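Local coordinates for plasmodium falciparum gamete antigen 27/25 (Plasmodium falciparum, PDB 1N81), which is of unknown biochemical function but is essential for sexual development of the malaria parasite, a gametocyte protein that may dimerize, at residues 76-88 with 158-172. Sequence-based numbering, arbitrary orientation.
Sequences NIVNRISDRLISY and QYKDAAARISQFLID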
ATOM      1  N   ASN A  76      -6.256  -8.883  -2.980  1.00 39.90           N
ATOM      2  CA  ASN A  76      -4.890  -8.624  -2.520  1.00 41.30           C
ATOM      3  C   ASN A  76      -4.795  -7.422  -1.596  1.00 42.92           C
ATOM      4  O   ASN A  76      -3.889  -7.372  -0.754  1.00 34.47           O
ATOM      5  CB  ASN A  76      -3.918  -8.441  -3.680  1.00 32.57           C
ATOM      6  CG  ASN A  76      -3.600  -9.761  -4.380  1.00 47.70           C
ATOM      7  OD1 ASN A  76      -3.856 -10.833  -3.840  1.00 43.07           O
ATOM      8  ND2 ASN A  76      -3.023  -9.680  -5.575  1.00 39.79           N
ATOM      9  N   ILE A  77      -5.696  -6.452  -1.747  1.00 33.66           N
ATOM     10  CA  ILE A  77      -5.661  -5.295  -0.838  1.00 43.48           C
ATOM     11  C   ILE A  77      -5.939  -5.852   0.556  1.00 41.48           C
ATOM     12  O   ILE A  77      -5.208  -5.558   1.506  1.00 43.50           O
ATOM     13  CB  ILE A  77      -6.743  -4.203  -1.172  1.00 31.51           C
ATOM     14  CG1 ILE A  77      -6.342  -3.440  -2.430  1.00 33.80           C
ATOM     15  CG2 ILE A  77      -6.858  -3.182  -0.006  1.00 31.55           C
ATOM     16  CD1 ILE A  77      -7.371  -2.377  -2.842  1.00 31.15           C
ATOM     17  N   VAL A  78      -6.981  -6.678   0.662  1.00 36.47           N
ATOM     18  CA  VAL A  78      -7.354  -7.294   1.937  1.00 38.90           C
ATOM     19  C   VAL A  78      -6.186  -8.125   2.483  1.00 43.60           C
ATOM     20  O   VAL A  78      -5.855  -8.037   3.675  1.00 32.67           O
ATOM     21  CB  VAL A  78      -8.589  -8.206   1.800  1.00 43.07           C
ATOM     22  CG1 VAL A  78      -8.857  -8.922   3.144  1.00 39.66           C
ATOM     23  CG2 VAL A  78      -9.809  -7.371   1.402  1.00 42.59           C
ATOM     24  N   ASN A  79      -5.566  -8.922   1.613  1.00 36.64           N
ATOM     25  CA  ASN A  79      -4.433  -9.733   2.047  1.00 44.91           C
ATOM     26  C   ASN A  79      -3.323  -8.865   2.614  1.00 44.60           C
ATOM     27  O   ASN A  79      -2.834  -9.116   3.718  1.00 43.54           O
ATOM     28  CB  ASN A  79      -3.844 -10.563   0.896  1.00 35.59           C
ATOM     29  CG  ASN A  79      -4.772 -11.658   0.427  1.00 47.92           C
ATOM     30  OD1 ASN A  79      -5.582 -12.150   1.193  1.00 47.81           O
ATOM     31  ND2 ASN A  79      -4.647 -12.056  -0.835  1.00 43.13           N
ATOM     32  N   ARG A  80      -2.925  -7.844   1.855  1.00 37.59           N
ATOM     33  CA  ARG A  80      -1.840  -6.962   2.297  1.00 33.51           C
ATOM     34  C   ARG A  80      -2.182  -6.302   3.628  1.00 35.55           C
ATOM     35  O   ARG A  80      -1.328  -6.169   4.501  1.00 37.75           O
ATOM     36  CB  ARG A  80      -1.523  -5.890   1.232  1.00 27.12           C
ATOM     37  CG  ARG A  80      -0.657  -6.416   0.049  1.00 24.34           C
ATOM     38  CD  ARG A  80      -0.184  -5.237  -0.806  1.00 26.31           C
ATOM     39  NE  ARG A  80      -1.313  -4.497  -1.381  1.00 28.42           N
ATOM     40  CZ  ARG A  80      -1.877  -4.791  -2.544  1.00 35.96           C
ATOM     41  NH1 ARG A  80      -1.405  -5.815  -3.251  1.00 31.29           N
ATOM     42  NH2 ARG A  80      -2.883  -4.048  -3.013  1.00 30.42           N
ATOM     43  N   ILE A  81      -3.435  -5.900   3.792  1.00 31.63           N
ATOM     44  CA  ILE A  81      -3.825  -5.253   5.031  1.00 29.68           C
ATOM     45  C   ILE A  81      -3.678  -6.247   6.199  1.00 35.92           C
ATOM     46  O   ILE A  81      -3.058  -5.933   7.217  1.00 34.46           O
ATOM     47  CB  ILE A  81      -5.281  -4.719   4.948  1.00 32.49           C
ATOM     48  CG1 ILE A  81      -5.337  -3.435   4.081  1.00 27.14           C
ATOM     49  CG2 ILE A  81      -5.802  -4.448   6.344  1.00 31.28           C
ATOM     50  CD1 ILE A  81      -6.812  -2.901   3.802  1.00 23.01           C
ATOM     51  N   SER A  82      -4.233  -7.446   6.046  1.00 34.78           N
ATOM     52  CA  SER A  82      -4.122  -8.432   7.112  1.00 45.95           C
ATOM     53  C   SER A  82      -2.642  -8.693   7.410  1.00 41.23           C
ATOM     54  O   SER A  82      -2.249  -8.782   8.568  1.00 36.83           O
ATOM     55  CB  SER A  82      -4.825  -9.741   6.733  1.00 43.11           C
ATOM     56  OG  SER A  82      -4.809 -10.609   7.855  1.00 57.61           O
ATOM     57  N   ASP A  83      -1.809  -8.788   6.381  1.00 36.44           N
ATOM     58  CA  ASP A  83      -0.403  -9.020   6.669  1.00 40.92           C
ATOM     59  C   ASP A  83       0.230  -7.888   7.469  1.00 41.26           C
ATOM     60  O   ASP A  83       1.085  -8.132   8.315  1.00 38.07           O
ATOM     61  CB  ASP A  83       0.374  -9.282   5.380  1.00 51.02           C
ATOM     62  CG  ASP A  83      -0.012 -10.621   4.738  1.00 62.30           C
ATOM     63  OD1 ASP A  83      -0.672 -11.446   5.422  1.00 65.60           O
ATOM     64  OD2 ASP A  83       0.346 -10.855   3.565  1.00 53.12           O
ATOM     65  N   ARG A  84      -0.198  -6.653   7.221  1.00 33.76           N
ATOM     66  CA  ARG A  84       0.349  -5.517   7.955  1.00 33.61           C
ATOM     67  C   ARG A  84      -0.095  -5.608   9.403  1.00 35.22           C
ATOM     68  O   ARG A  84       0.664  -5.242  10.294  1.00 35.22           O
ATOM     69  CB  ARG A  84      -0.096  -4.171   7.354  1.00 37.72           C
ATOM     70  CG  ARG A  84       0.567  -3.816   6.008  1.00 37.40           C
ATOM     71  CD  ARG A  84       0.162  -2.398   5.548  1.00 33.60           C
ATOM     72  NE  ARG A  84       0.594  -2.192   4.172  1.00 36.43           N
ATOM     73  CZ  ARG A  84      -0.170  -2.385   3.102  1.00 30.00           C
ATOM     74  NH1 ARG A  84      -1.434  -2.776   3.233  1.00 28.94           N
ATOM     75  NH2 ARG A  84       0.355  -2.214   1.900  1.00 32.55           N
ATOM     76  N   LEU A  85      -1.322  -6.084   9.639  1.00 34.15           N
ATOM     77  CA  LEU A  85      -1.823  -6.212  11.015  1.00 37.31           C
ATOM     78  C   LEU A  85      -0.893  -7.148  11.806  1.00 37.19           C
ATOM     79  O   LEU A  85      -0.454  -6.828  12.917  1.00 40.83           O
ATOM     80  CB  LEU A  85      -3.239  -6.789  11.019  1.00 39.66           C
ATOM     81  CG  LEU A  85      -4.283  -6.007  10.204  1.00 37.17           C
ATOM     82  CD1 LEU A  85      -5.638  -6.645  10.391  1.00 36.56           C
ATOM     83  CD2 LEU A  85      -4.320  -4.564  10.616  1.00 35.60           C
ATOM     84  N   ILE A  86      -0.593  -8.299  11.214  1.00 38.77           N
ATOM     85  CA  ILE A  86       0.280  -9.289  11.845  1.00 44.16           C
ATOM     86  C   ILE A  86       1.731  -8.786  11.952  1.00 43.49           C
ATOM     87  O   ILE A  86       2.409  -9.059  12.930  1.00 45.86           O
ATOM     88  CB  ILE A  86       0.198 -10.626  11.078  1.00 39.89           C
ATOM     89  CG1 ILE A  86      -1.173 -11.260  11.367  1.00 36.56           C
ATOM     90  CG2 ILE A  86       1.335 -11.549  11.468  1.00 37.56           C
ATOM     91  CD1 ILE A  86      -1.443 -12.515  10.594  1.00 50.43           C
ATOM     92  N   SER A  87       2.190  -8.009  10.975  1.00 40.60           N
ATOM     93  CA  SER A  87       3.550  -7.488  11.016  1.00 38.80           C
ATOM     94  C   SER A  87       3.752  -6.368  12.049  1.00 47.86           C
ATOM     95  O   SER A  87       4.811  -6.275  12.680  1.00 43.89           O
ATOM     96  CB  SER A  87       3.934  -6.964   9.627  1.00 37.61           C
ATOM     97  OG  SER A  87       5.261  -6.461   9.605  1.00 35.32           O
ATOM     98  N   TYR A  88       2.738  -5.520  12.224  1.00 38.60           N
ATOM     99  CA  TYR A  88       2.839  -4.369  13.130  1.00 43.41           C
ATOM    100  C   TYR A  88       2.088  -4.459  14.466  1.00 45.24           C
ATOM    101  O   TYR A  88       2.387  -3.702  15.399  1.00 48.78           O
ATOM    102  CB  TYR A  88       2.311  -3.098  12.424  1.00 34.77           C
ATOM    103  CG  TYR A  88       2.934  -2.778  11.087  1.00 33.83           C
ATOM    104  CD1 TYR A  88       2.210  -2.070  10.109  1.00 36.50           C
ATOM    105  CD2 TYR A  88       4.266  -3.117  10.809  1.00 35.07           C
ATOM    106  CE1 TYR A  88       2.792  -1.705   8.904  1.00 35.19           C
ATOM    107  CE2 TYR A  88       4.864  -2.749   9.598  1.00 36.41           C
ATOM    108  CZ  TYR A  88       4.117  -2.045   8.652  1.00 37.27           C
ATOM    109  OH  TYR A  88       4.699  -1.704   7.452  1.00 35.95           O
ATOM    110  N   GLN A 158      10.035  -6.645   8.941  1.00 39.64           N
ATOM    111  CA  GLN A 158       9.020  -5.709   8.504  1.00 39.48           C
ATOM    112  C   GLN A 158       9.408  -5.089   7.160  1.00 44.04           C
ATOM    113  O   GLN A 158       8.552  -4.896   6.317  1.00 41.47           O
ATOM    114  CB  GLN A 158       8.845  -4.624   9.551  1.00 36.39           C
ATOM    115  CG  GLN A 158       8.506  -5.225  10.890  1.00 34.21           C
ATOM    116  CD  GLN A 158       8.249  -4.185  11.939  1.00 39.06           C
ATOM    117  OE1 GLN A 158       8.900  -3.139  11.981  1.00 42.96           O
ATOM    118  NE2 GLN A 158       7.300  -4.467  12.804  1.00 39.68           N
ATOM    119  N   TYR A 159      10.700  -4.795   6.970  1.00 44.93           N
ATOM    120  CA  TYR A 159      11.184  -4.221   5.717  1.00 40.64           C
ATOM    121  C   TYR A 159      11.056  -5.212   4.567  1.00 40.73           C
ATOM    122  O   TYR A 159      10.539  -4.887   3.498  1.00 39.57           O
ATOM    123  CB  TYR A 159      12.661  -3.817   5.805  1.00 43.60           C
ATOM    124  CG  TYR A 159      13.208  -3.480   4.438  1.00 34.03           C
ATOM    125  CD1 TYR A 159      12.834  -2.295   3.797  1.00 36.63           C
ATOM    126  CD2 TYR A 159      13.933  -4.417   3.710  1.00 43.83           C
ATOM    127  CE1 TYR A 159      13.141  -2.063   2.476  1.00 39.98           C
ATOM    128  CE2 TYR A 159      14.247  -4.197   2.388  1.00 43.64           C
ATOM    129  CZ  TYR A 159      13.838  -3.014   1.767  1.00 47.22           C
ATOM    130  OH  TYR A 159      14.067  -2.810   0.424  1.00 50.43           O
ATOM    131  N   LYS A 160      11.542  -6.424   4.777  1.00 37.81           N
ATOM    132  CA  LYS A 160      11.455  -7.418   3.721  1.00 42.36           C
ATOM    133  C   LYS A 160       9.989  -7.685   3.315  1.00 39.57           C
ATOM    134  O   LYS A 160       9.660  -7.822   2.122  1.00 37.88           O
ATOM    135  CB  LYS A 160      12.141  -8.693   4.196  1.00 50.39           C
ATOM    136  CG  LYS A 160      12.040  -9.872   3.274  1.00 51.06           C
ATOM    137  CD  LYS A 160      12.966 -10.999   3.757  1.00 69.83           C
ATOM    138  CE  LYS A 160      12.954 -12.215   2.814  1.00 71.84           C
ATOM    139  NZ  LYS A 160      11.648 -12.951   2.829  1.00 77.31           N
ATOM    140  N   ASP A 161       9.095  -7.769   4.292  1.00 36.54           N
ATOM    141  CA  ASP A 161       7.695  -8.008   3.945  1.00 39.77           C
ATOM    142  C   ASP A 161       7.133  -6.801   3.190  1.00 42.23           C
ATOM    143  O   ASP A 161       6.411  -6.964   2.200  1.00 33.07           O
ATOM    144  CB  ASP A 161       6.851  -8.279   5.195  1.00 30.13           C
ATOM    145  CG  ASP A 161       7.196  -9.618   5.859  1.00 47.90           C
ATOM    146  OD1 ASP A 161       7.677 -10.550   5.166  1.00 41.67           O
ATOM    147  OD2 ASP A 161       6.969  -9.742   7.080  1.00 43.71           O
ATOM    148  N   ALA A 162       7.488  -5.597   3.635  1.00 33.64           N
ATOM    149  CA  ALA A 162       6.999  -4.397   2.975  1.00 33.49           C
ATOM    150  C   ALA A 162       7.457  -4.327   1.512  1.00 38.23           C
ATOM    151  O   ALA A 162       6.665  -3.983   0.631  1.00 35.09           O
ATOM    152  CB  ALA A 162       7.459  -3.171   3.706  1.00 30.02           C
ATOM    153  N   ALA A 163       8.716  -4.654   1.243  1.00 36.67           N
ATOM    154  CA  ALA A 163       9.216  -4.575  -0.131  1.00 40.15           C
ATOM    155  C   ALA A 163       8.407  -5.515  -1.023  1.00 37.80           C
ATOM    156  O   ALA A 163       8.116  -5.189  -2.166  1.00 36.26           O
ATOM    157  CB  ALA A 163      10.716  -4.930  -0.181  1.00 34.16           C
ATOM    158  N   ALA A 164       8.041  -6.682  -0.496  1.00 42.59           N
ATOM    159  CA  ALA A 164       7.248  -7.636  -1.267  1.00 41.49           C
ATOM    160  C   ALA A 164       5.845  -7.062  -1.556  1.00 36.34           C
ATOM    161  O   ALA A 164       5.326  -7.203  -2.658  1.00 33.74           O
ATOM    162  CB  ALA A 164       7.136  -8.965  -0.508  1.00 38.87           C
ATOM    163  N   ARG A 165       5.242  -6.403  -0.573  1.00 37.17           N
ATOM    164  CA  ARG A 165       3.918  -5.822  -0.769  1.00 35.96           C
ATOM    165  C   ARG A 165       3.939  -4.741  -1.824  1.00 34.29           C
ATOM    166  O   ARG A 165       3.027  -4.617  -2.639  1.00 35.62           O
ATOM    167  CB  ARG A 165       3.420  -5.176   0.508  1.00 29.95           C
ATOM    168  CG  ARG A 165       2.803  -6.150   1.515  1.00 37.12           C
ATOM    169  CD  ARG A 165       2.319  -5.338   2.721  1.00 31.72           C
ATOM    170  NE  ARG A 165       3.000  -5.881   3.855  1.00 57.92           N
ATOM    171  CZ  ARG A 165       3.728  -5.187   4.695  1.00 33.93           C
ATOM    172  NH1 ARG A 165       3.886  -3.883   4.559  1.00 43.95           N
ATOM    173  NH2 ARG A 165       4.297  -5.822   5.683  1.00 47.11           N
ATOM    174  N   ILE A 166       4.986  -3.940  -1.767  1.00 32.17           N
ATOM    175  CA  ILE A 166       5.162  -2.828  -2.673  1.00 34.37           C
ATOM    176  C   ILE A 166       5.193  -3.333  -4.129  1.00 35.34           C
ATOM    177  O   ILE A 166       4.466  -2.820  -5.005  1.00 32.40           O
ATOM    178  CB  ILE A 166       6.455  -2.121  -2.289  1.00 33.47           C
ATOM    179  CG1 ILE A 166       6.194  -1.297  -1.023  1.00 33.14           C
ATOM    180  CG2 ILE A 166       7.005  -1.276  -3.456  1.00 34.20           C
ATOM    181  CD1 ILE A 166       7.466  -0.639  -0.484  1.00 31.91           C
ATOM    182  N   SER A 167       6.020  -4.338  -4.375  1.00 30.92           N
ATOM    183  CA  SER A 167       6.124  -4.899  -5.721  1.00 39.02           C
ATOM    184  C   SER A 167       4.757  -5.476  -6.094  1.00 40.18           C
ATOM    185  O   SER A 167       4.261  -5.241  -7.203  1.00 35.67           O
ATOM    186  CB  SER A 167       7.214  -5.977  -5.783  1.00 31.97           C
ATOM    187  OG  SER A 167       8.496  -5.385  -5.701  1.00 36.83           O
ATOM    188  N   GLN A 168       4.121  -6.172  -5.152  1.00 34.04           N
ATOM    189  CA  GLN A 168       2.804  -6.744  -5.419  1.00 38.72           C
ATOM    190  C   GLN A 168       1.784  -5.683  -5.729  1.00 37.41           C
ATOM    191  O   GLN A 168       1.001  -5.817  -6.671  1.00 33.50           O
ATOM    192  CB  GLN A 168       2.271  -7.560  -4.241  1.00 34.31           C
ATOM    193  CG  GLN A 168       0.950  -8.215  -4.613  1.00 34.46           C
ATOM    194  CD  GLN A 168       0.328  -8.955  -3.484  1.00 45.09           C
ATOM    195  OE1 GLN A 168      -0.239  -8.361  -2.571  1.00 41.48           O
ATOM    196  NE2 GLN A 168       0.445 -10.277  -3.518  1.00 44.29           N
ATOM    197  N   PHE A 169       1.769  -4.632  -4.912  1.00 33.14           N
ATOM    198  CA  PHE A 169       0.831  -3.536  -5.105  1.00 32.87           C
ATOM    199  C   PHE A 169       0.991  -2.908  -6.509  1.00 31.60           C
ATOM    200  O   PHE A 169       0.016  -2.653  -7.202  1.00 33.45           O
ATOM    201  CB  PHE A 169       1.055  -2.453  -4.031  1.00 28.11           C
ATOM    202  CG  PHE A 169       0.134  -1.262  -4.167  1.00 31.27           C
ATOM    203  CD1 PHE A 169      -0.973  -1.121  -3.323  1.00 32.82           C
ATOM    204  CD2 PHE A 169       0.377  -0.286  -5.134  1.00 28.02           C
ATOM    205  CE1 PHE A 169      -1.845  -0.016  -3.429  1.00 33.35           C
ATOM    206  CE2 PHE A 169      -0.476   0.822  -5.260  1.00 26.65           C
ATOM    207  CZ  PHE A 169      -1.599   0.955  -4.396  1.00 28.21           C
ATOM    208  N   LEU A 170       2.220  -2.635  -6.916  1.00 32.79           N
ATOM    209  CA  LEU A 170       2.438  -2.018  -8.216  1.00 34.18           C
ATOM    210  C   LEU A 170       1.905  -2.909  -9.364  1.00 38.52           C
ATOM    211  O   LEU A 170       1.152  -2.453 -10.227  1.00 32.83           O
ATOM    212  CB  LEU A 170       3.930  -1.722  -8.387  1.00 30.78           C
ATOM    213  CG  LEU A 170       4.383  -0.586  -7.457  1.00 36.19           C
ATOM    214  CD1 LEU A 170       5.872  -0.554  -7.392  1.00 34.40           C
ATOM    215  CD2 LEU A 170       3.849   0.752  -7.923  1.00 36.65           C
ATOM    216  N   ILE A 171       2.270  -4.183  -9.358  1.00 36.41           N
ATOM    217  CA  ILE A 171       1.805  -5.086 -10.410  1.00 38.62           C
ATOM    218  C   ILE A 171       0.279  -5.111 -10.480  1.00 38.08           C
ATOM    219  O   ILE A 171      -0.289  -5.020 -11.544  1.00 43.32           O
ATOM    220  CB  ILE A 171       2.374  -6.513 -10.199  1.00 41.10           C
ATOM    221  CG1 ILE A 171       3.880  -6.492 -10.444  1.00 38.74           C
ATOM    222  CG2 ILE A 171       1.714  -7.493 -11.185  1.00 43.85           C
ATOM    223  CD1 ILE A 171       4.619  -7.692  -9.882  1.00 47.35           C
ATOM    224  N   ASP A 172      -0.378  -5.196  -9.332  1.00 36.55           N
ATOM    225  CA  ASP A 172      -1.825  -5.212  -9.270  1.00 38.55           C
ATOM    226  C   ASP A 172      -2.510  -3.925  -9.633  1.00 39.85           C
ATOM    227  O   ASP A 172      -3.603  -3.945 -10.187  1.00 44.98           O
ATOM    228  CB  ASP A 172      -2.325  -5.506  -7.855  1.00 35.75           C
ATOM    229  CG  ASP A 172      -2.195  -6.926  -7.494  1.00 46.87           C
ATOM    230  OD1 ASP A 172      -1.806  -7.710  -8.387  1.00 48.44           O
ATOM    231  OD2 ASP A 172      -2.486  -7.255  -6.333  1.00 39.02           O
TER
HETATM  232  O   HOH W   1      -3.999  -5.330  -5.116  1.00 37.54           O
HETATM  233  O   HOH W   2       6.824  -8.546   9.202  1.00 37.48           O
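Asn76 meets Asp172 with their flat groups nearly coplanar: ND2 gives a nearly straight 2.6 Å hydrogen bond to the syn lone pair of OD2, a donor's task that an amide performs without adding charge. One turn on, Arg80 is long enough to fill a hole among Arg165, Gln168, Phe169 and Asp172. The bend of its chain at chi3 (-61°) turns the guanidinium back over the carbonyl O of Asn76, while CA and CD1 of Phe169 lie over the opposite face, the ring steeply tilted (68°) to it. Its NH1 bonds Gln168 OE1 at 2.9 Å and makes a longer salt bridge, 3.6 Å, to Asp172 OD2; a water links NH2 to that same oxygen. Arg84, extended, lays CG over one guanidinium face of Arg165, a second knob, set among Arg80, Arg84, Ser87 and Tyr88. The two like charges are probably offset by Glu109, which salt-bridges both, and Glu22 pairs with Arg80 and Arg84. Ser87, small enough to admit Gln158, accepts NE2 on its backbone O at 3.1 Å. Tyr88 turns its ring edge toward Gln158 NE2. The segment axes run antiparallel within 10.8 Å; helix 13-35 supplies Glu22, helix 96-122 Glu109, and both pack against Phe169.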